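Local coordinates for protein acyl-coenzyme A thioesterase PaaI (Escherichia coli, PDB 2FS2) that hydrolyses acyl-CoA thioesters, preferring ring-hydroxylated phenylacetyl-CoA esters, as a homotetrameric hot dog-fold thioesterase of phenylacetate degradation, at residues A6-D17 against A66-L74. Numbering follows the deposited sequence.
Sequences AWQNAHAMYEND and AYACNSQGL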
ATOM      1  N   ALA B   6     -12.397  23.726  12.618  1.00 26.41           N
ATOM      2  CA  ALA B   6     -11.650  23.089  11.528  1.00 23.68           C
ATOM      3  C   ALA B   6     -11.209  24.187  10.582  1.00 21.75           C
ATOM      4  O   ALA B   6     -10.111  24.167  10.122  1.00 22.32           O
ATOM      5  CB  ALA B   6     -12.511  22.064  10.797  1.00 23.97           C
ATOM      6  N   TRP B   7     -12.045  25.164  10.298  1.00 21.36           N
ATOM      7  CA  TRP B   7     -11.632  26.176   9.345  1.00 22.95           C
ATOM      8  C   TRP B   7     -10.610  27.140   9.885  1.00 22.63           C
ATOM      9  O   TRP B   7      -9.770  27.679   9.139  1.00 23.83           O
ATOM     10  CB  TRP B   7     -12.855  27.011   8.970  1.00 23.91           C
ATOM     11  CG  TRP B   7     -13.592  26.589   7.712  1.00 21.61           C
ATOM     12  CD1 TRP B   7     -14.785  25.994   7.646  1.00 21.88           C
ATOM     13  CD2 TRP B   7     -13.136  26.738   6.342  1.00 16.22           C
ATOM     14  NE1 TRP B   7     -15.108  25.754   6.326  1.00 17.08           N
ATOM     15  CE2 TRP B   7     -14.105  26.226   5.529  1.00 15.70           C
ATOM     16  CE3 TRP B   7     -11.976  27.258   5.751  1.00 20.32           C
ATOM     17  CZ2 TRP B   7     -14.020  26.268   4.143  1.00 20.32           C
ATOM     18  CZ3 TRP B   7     -11.891  27.328   4.352  1.00 15.01           C
ATOM     19  CH2 TRP B   7     -12.924  26.858   3.587  1.00 16.90           C
ATOM     20  N   GLN B   8     -10.689  27.444  11.163  1.00 25.36           N
ATOM     21  CA  GLN B   8      -9.597  28.270  11.801  1.00 27.22           C
ATOM     22  C   GLN B   8      -8.264  27.601  11.667  1.00 27.00           C
ATOM     23  O   GLN B   8      -7.286  28.211  11.298  1.00 26.88           O
ATOM     24  CB  GLN B   8      -9.862  28.456  13.313  1.00 28.42           C
ATOM     25  CG  GLN B   8     -11.127  29.216  13.560  1.00 33.99           C
ATOM     26  CD  GLN B   8     -11.233  29.668  14.961  1.00 44.99           C
ATOM     27  OE1 GLN B   8     -11.171  30.876  15.201  1.00 56.10           O
ATOM     28  NE2 GLN B   8     -11.385  28.745  15.906  1.00 46.78           N
ATOM     29  N   ASN B   9      -8.223  26.294  11.974  1.00 26.82           N
ATOM     30  CA  ASN B   9      -6.979  25.554  11.745  1.00 26.86           C
ATOM     31  C   ASN B   9      -6.503  25.617  10.335  1.00 27.79           C
ATOM     32  O   ASN B   9      -5.312  25.865  10.092  1.00 27.36           O
ATOM     33  CB  ASN B   9      -7.156  24.091  12.208  1.00 26.21           C
ATOM     34  CG  ASN B   9      -7.396  24.025  13.717  1.00 29.57           C
ATOM     35  OD1 ASN B   9      -6.705  24.685  14.439  1.00 30.59           O
ATOM     36  ND2 ASN B   9      -8.426  23.341  14.163  1.00 31.35           N
ATOM     37  N   ALA B  10      -7.436  25.406   9.385  1.00 27.91           N
ATOM     38  CA  ALA B  10      -7.053  25.462   8.007  1.00 28.26           C
ATOM     39  C   ALA B  10      -6.608  26.823   7.572  1.00 29.90           C
ATOM     40  O   ALA B  10      -5.640  26.865   6.759  1.00 30.28           O
ATOM     41  CB  ALA B  10      -8.144  24.933   7.044  1.00 27.83           C
ATOM     42  N   HIS B  11      -7.285  27.918   8.025  1.00 31.23           N
ATOM     43  CA  HIS B  11      -6.781  29.262   7.680  1.00 31.93           C
ATOM     44  C   HIS B  11      -5.363  29.520   8.228  1.00 32.91           C
ATOM     45  O   HIS B  11      -4.549  30.100   7.555  1.00 34.57           O
ATOM     46  CB  HIS B  11      -7.717  30.400   8.145  1.00 32.76           C
ATOM     47  CG  HIS B  11      -8.963  30.510   7.317  1.00 32.84           C
ATOM     48  ND1 HIS B  11     -10.193  30.774   7.863  1.00 32.11           N
ATOM     49  CD2 HIS B  11      -9.178  30.262   5.999  1.00 31.42           C
ATOM     50  CE1 HIS B  11     -11.111  30.740   6.911  1.00 33.80           C
ATOM     51  NE2 HIS B  11     -10.516  30.423   5.774  1.00 33.22           N
ATOM     52  N   ALA B  12      -5.083  29.091   9.458  1.00 34.03           N
ATOM     53  CA  ALA B  12      -3.742  29.223  10.054  1.00 33.50           C
ATOM     54  C   ALA B  12      -2.705  28.504   9.240  1.00 34.45           C
ATOM     55  O   ALA B  12      -1.662  29.091   8.934  1.00 36.01           O
ATOM     56  CB  ALA B  12      -3.735  28.685  11.490  1.00 32.50           C
HETATM   57  N   MSE B  13      -2.977  27.255   8.851  1.00 33.93           N
HETATM   58  CA  MSE B  13      -2.009  26.535   8.038  1.00 35.90           C
HETATM   59  C   MSE B  13      -1.818  27.055   6.657  1.00 35.72           C
HETATM   60  O   MSE B  13      -0.739  26.941   6.106  1.00 35.75           O
HETATM   61  CB  MSE B  13      -2.431  25.088   7.858  1.00 35.36           C
HETATM   62  CG  MSE B  13      -2.010  24.282   9.038  1.00 47.99           C
HETATM   63 SE   MSE B  13      -2.906  22.525   8.830  1.00 66.64          SE
HETATM   64  CE  MSE B  13      -4.228  22.664  10.296  1.00 64.82           C
ATOM     65  N   TYR B  14      -2.898  27.506   6.035  1.00 37.22           N
ATOM     66  CA  TYR B  14      -2.827  27.839   4.632  1.00 37.87           C
ATOM     67  C   TYR B  14      -2.055  29.134   4.542  1.00 39.94           C
ATOM     68  O   TYR B  14      -1.318  29.375   3.593  1.00 38.40           O
ATOM     69  CB  TYR B  14      -4.228  28.069   4.113  1.00 37.35           C
ATOM     70  CG  TYR B  14      -4.322  28.402   2.663  1.00 37.20           C
ATOM     71  CD1 TYR B  14      -4.166  27.424   1.710  1.00 35.64           C
ATOM     72  CD2 TYR B  14      -4.594  29.706   2.240  1.00 40.41           C
ATOM     73  CE1 TYR B  14      -4.263  27.702   0.379  1.00 37.81           C
ATOM     74  CE2 TYR B  14      -4.716  30.017   0.879  1.00 38.51           C
ATOM     75  CZ  TYR B  14      -4.552  29.003  -0.048  1.00 41.72           C
ATOM     76  OH  TYR B  14      -4.698  29.240  -1.416  1.00 41.09           O
ATOM     77  N   GLU B  15      -2.225  29.968   5.552  1.00 43.25           N
ATOM     78  CA  GLU B  15      -1.610  31.301   5.530  1.00 47.82           C
ATOM     79  C   GLU B  15      -0.109  31.210   5.396  1.00 48.25           C
ATOM     80  O   GLU B  15       0.470  32.080   4.801  1.00 49.36           O
ATOM     81  CB  GLU B  15      -2.014  32.156   6.747  1.00 50.21           C
ATOM     82  CG  GLU B  15      -3.351  32.967   6.637  1.00 58.02           C
ATOM     83  CD  GLU B  15      -4.221  32.697   5.366  1.00 68.53           C
ATOM     84  OE1 GLU B  15      -3.874  33.219   4.251  1.00 71.21           O
ATOM     85  OE2 GLU B  15      -5.281  31.981   5.469  1.00 71.62           O
ATOM     86  N   ASN B  16       0.518  30.141   5.878  1.00 49.12           N
ATOM     87  CA  ASN B  16       1.907  29.932   5.533  1.00 50.94           C
ATOM     88  C   ASN B  16       2.202  28.630   4.765  1.00 50.75           C
ATOM     89  O   ASN B  16       3.230  27.986   4.966  1.00 51.13           O
ATOM     90  CB  ASN B  16       2.789  30.061   6.770  1.00 52.36           C
ATOM     91  CG  ASN B  16       2.335  29.155   7.896  1.00 55.60           C
ATOM     92  OD1 ASN B  16       1.761  29.626   8.885  1.00 61.46           O
ATOM     93  ND2 ASN B  16       2.603  27.850   7.768  1.00 57.33           N
ATOM     94  N   ASP B  17       1.313  28.234   3.865  1.00 50.19           N
ATOM     95  CA  ASP B  17       1.578  27.058   3.020  1.00 48.41           C
ATOM     96  C   ASP B  17       2.034  27.488   1.653  1.00 46.90           C
ATOM     97  O   ASP B  17       1.189  27.644   0.771  1.00 45.69           O
ATOM     98  CB  ASP B  17       0.264  26.312   2.825  1.00 49.01           C
ATOM     99  CG  ASP B  17       0.442  24.875   2.388  1.00 49.86           C
ATOM    100  OD1 ASP B  17       1.387  24.543   1.617  1.00 47.12           O
ATOM    101  OD2 ASP B  17      -0.412  24.019   2.736  1.00 50.94           O
ATOM    102  N   ALA B  66      -3.237  16.618   4.822  1.00 20.18           N
ATOM    103  CA  ALA B  66      -2.694  17.467   5.883  1.00 22.00           C
ATOM    104  C   ALA B  66      -3.848  18.276   6.480  1.00 22.88           C
ATOM    105  O   ALA B  66      -3.962  18.364   7.714  1.00 23.54           O
ATOM    106  CB  ALA B  66      -1.506  18.441   5.349  1.00 18.76           C
ATOM    107  N   TYR B  67      -4.770  18.803   5.642  1.00 24.14           N
ATOM    108  CA  TYR B  67      -5.853  19.621   6.203  1.00 23.10           C
ATOM    109  C   TYR B  67      -6.811  18.801   7.049  1.00 22.35           C
ATOM    110  O   TYR B  67      -7.141  19.181   8.171  1.00 20.82           O
ATOM    111  CB  TYR B  67      -6.564  20.483   5.100  1.00 23.51           C
ATOM    112  CG  TYR B  67      -5.627  21.619   4.741  1.00 26.08           C
ATOM    113  CD1 TYR B  67      -4.544  21.424   3.931  1.00 29.82           C
ATOM    114  CD2 TYR B  67      -5.757  22.857   5.347  1.00 35.98           C
ATOM    115  CE1 TYR B  67      -3.638  22.437   3.658  1.00 35.15           C
ATOM    116  CE2 TYR B  67      -4.874  23.915   5.075  1.00 38.73           C
ATOM    117  CZ  TYR B  67      -3.811  23.705   4.215  1.00 39.54           C
ATOM    118  OH  TYR B  67      -2.924  24.749   3.988  1.00 33.19           O
ATOM    119  N   ALA B  68      -7.253  17.662   6.521  1.00 18.54           N
ATOM    120  CA  ALA B  68      -8.186  16.852   7.209  1.00 20.61           C
ATOM    121  C   ALA B  68      -7.552  16.344   8.544  1.00 21.59           C
ATOM    122  O   ALA B  68      -8.216  16.362   9.568  1.00 22.67           O
ATOM    123  CB  ALA B  68      -8.617  15.632   6.301  1.00 16.57           C
ATOM    124  N   CYS B  69      -6.296  15.900   8.537  1.00 21.93           N
ATOM    125  CA  CYS B  69      -5.782  15.323   9.756  1.00 25.20           C
ATOM    126  C   CYS B  69      -5.225  16.356  10.758  1.00 27.40           C
ATOM    127  O   CYS B  69      -4.788  15.983  11.880  1.00 25.53           O
ATOM    128  CB  CYS B  69      -4.717  14.280   9.492  1.00 26.46           C
ATOM    129  SG  CYS B  69      -3.093  14.818   9.019  1.00 32.84           S
ATOM    130  N   ASN B  70      -5.231  17.620  10.357  1.00 26.45           N
ATOM    131  CA  ASN B  70      -4.791  18.687  11.272  1.00 27.69           C
ATOM    132  C   ASN B  70      -5.940  19.483  11.753  1.00 29.09           C
ATOM    133  O   ASN B  70      -5.785  20.366  12.608  1.00 33.59           O
ATOM    134  CB  ASN B  70      -3.702  19.554  10.636  1.00 24.57           C
ATOM    135  CG  ASN B  70      -2.321  18.858  10.754  1.00 31.05           C
ATOM    136  OD1 ASN B  70      -1.713  18.864  11.817  1.00 34.05           O
ATOM    137  ND2 ASN B  70      -1.872  18.198   9.679  1.00 30.51           N
ATOM    138  N   SER B  71      -7.114  19.111  11.295  1.00 28.51           N
ATOM    139  CA  SER B  71      -8.318  19.906  11.480  1.00 28.75           C
ATOM    140  C   SER B  71      -8.830  19.890  12.885  1.00 28.97           C
ATOM    141  O   SER B  71      -9.627  20.744  13.179  1.00 26.59           O
ATOM    142  CB  SER B  71      -9.459  19.367  10.616  1.00 26.11           C
ATOM    143  OG  SER B  71      -9.830  18.101  11.079  1.00 31.05           O
ATOM    144  N   GLN B  72      -8.456  18.870  13.690  1.00 29.15           N
ATOM    145  CA  GLN B  72      -8.877  18.767  15.069  1.00 31.47           C
ATOM    146  C   GLN B  72      -7.985  19.661  15.940  1.00 31.80           C
ATOM    147  O   GLN B  72      -8.235  19.803  17.112  1.00 34.81           O
ATOM    148  CB  GLN B  72      -8.851  17.298  15.614  1.00 32.54           C
ATOM    149  CG  GLN B  72      -9.463  16.111  14.754  1.00 36.58           C
ATOM    150  CD  GLN B  72      -8.598  15.715  13.405  1.00 47.36           C
ATOM    151  OE1 GLN B  72      -9.089  14.911  12.599  1.00 47.24           O
ATOM    152  NE2 GLN B  72      -7.370  16.320  13.186  1.00 43.19           N
ATOM    153  N   GLY B  73      -6.955  20.285  15.397  1.00 31.95           N
ATOM    154  CA  GLY B  73      -6.078  21.121  16.191  1.00 30.89           C
ATOM    155  C   GLY B  73      -4.808  20.483  16.716  1.00 32.93           C
ATOM    156  O   GLY B  73      -4.070  21.152  17.402  1.00 33.96           O
ATOM    157  N   LEU B  74      -4.546  19.197  16.426  1.00 32.21           N
ATOM    158  CA  LEU B  74      -3.329  18.488  16.845  1.00 32.83           C
ATOM    159  C   LEU B  74      -2.365  18.266  15.687  1.00 32.38           C
ATOM    160  O   LEU B  74      -2.709  17.566  14.759  1.00 33.75           O
ATOM    161  CB  LEU B  74      -3.707  17.098  17.364  1.00 32.01           C
ATOM    162  CG  LEU B  74      -4.490  17.435  18.638  1.00 39.30           C
ATOM    163  CD1 LEU B  74      -5.446  16.309  19.035  1.00 39.27           C
ATOM    164  CD2 LEU B  74      -3.552  17.942  19.789  1.00 36.99           C
TER
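The ring of Y67 has the selenium of selenomethionine M13 above one face in a Met-aromatic contact, SE lying 4.7 Å from the ring centroid and 20° off the normal. At the ring edge, A10 packs its CB 3.6 Å from Y67 CD2. D17, with CG anti to the backbone N, meets the hydroxyl end with its carboxylate nearly coplanar with the ring, the planes 5° apart. Y67 OH donates to the anti lone pair of D17 OD2 at 2.9 Å. The same hydroxyl lies in the plane of the Y14 ring, at its edge, with Y14 CD1 3.7 Å from Y67 OH. D17 OD1 caps A20 N at the start of helix 18-22. D17 thus ties Y67 to that helix start.

At the other end, N9 ND2 donates to S71 O at 3.0 Å, from above the carbonyl plane. A6 CA adds a C-H...O contact to S71 O. N70 ND2 bonds back to A66 O, and N70 OD1 accepts from A76 N.

The N-terminal helix 2-15 packs on the C-terminal end of helix 54-70, the central helix of the hot dog fold. The short axes of 6-15 and 66-70 cross at 133°, 9.6 Å apart at closest approach. Strand 26-31 touches Y14 and S71, while I137 touches N9 and M13.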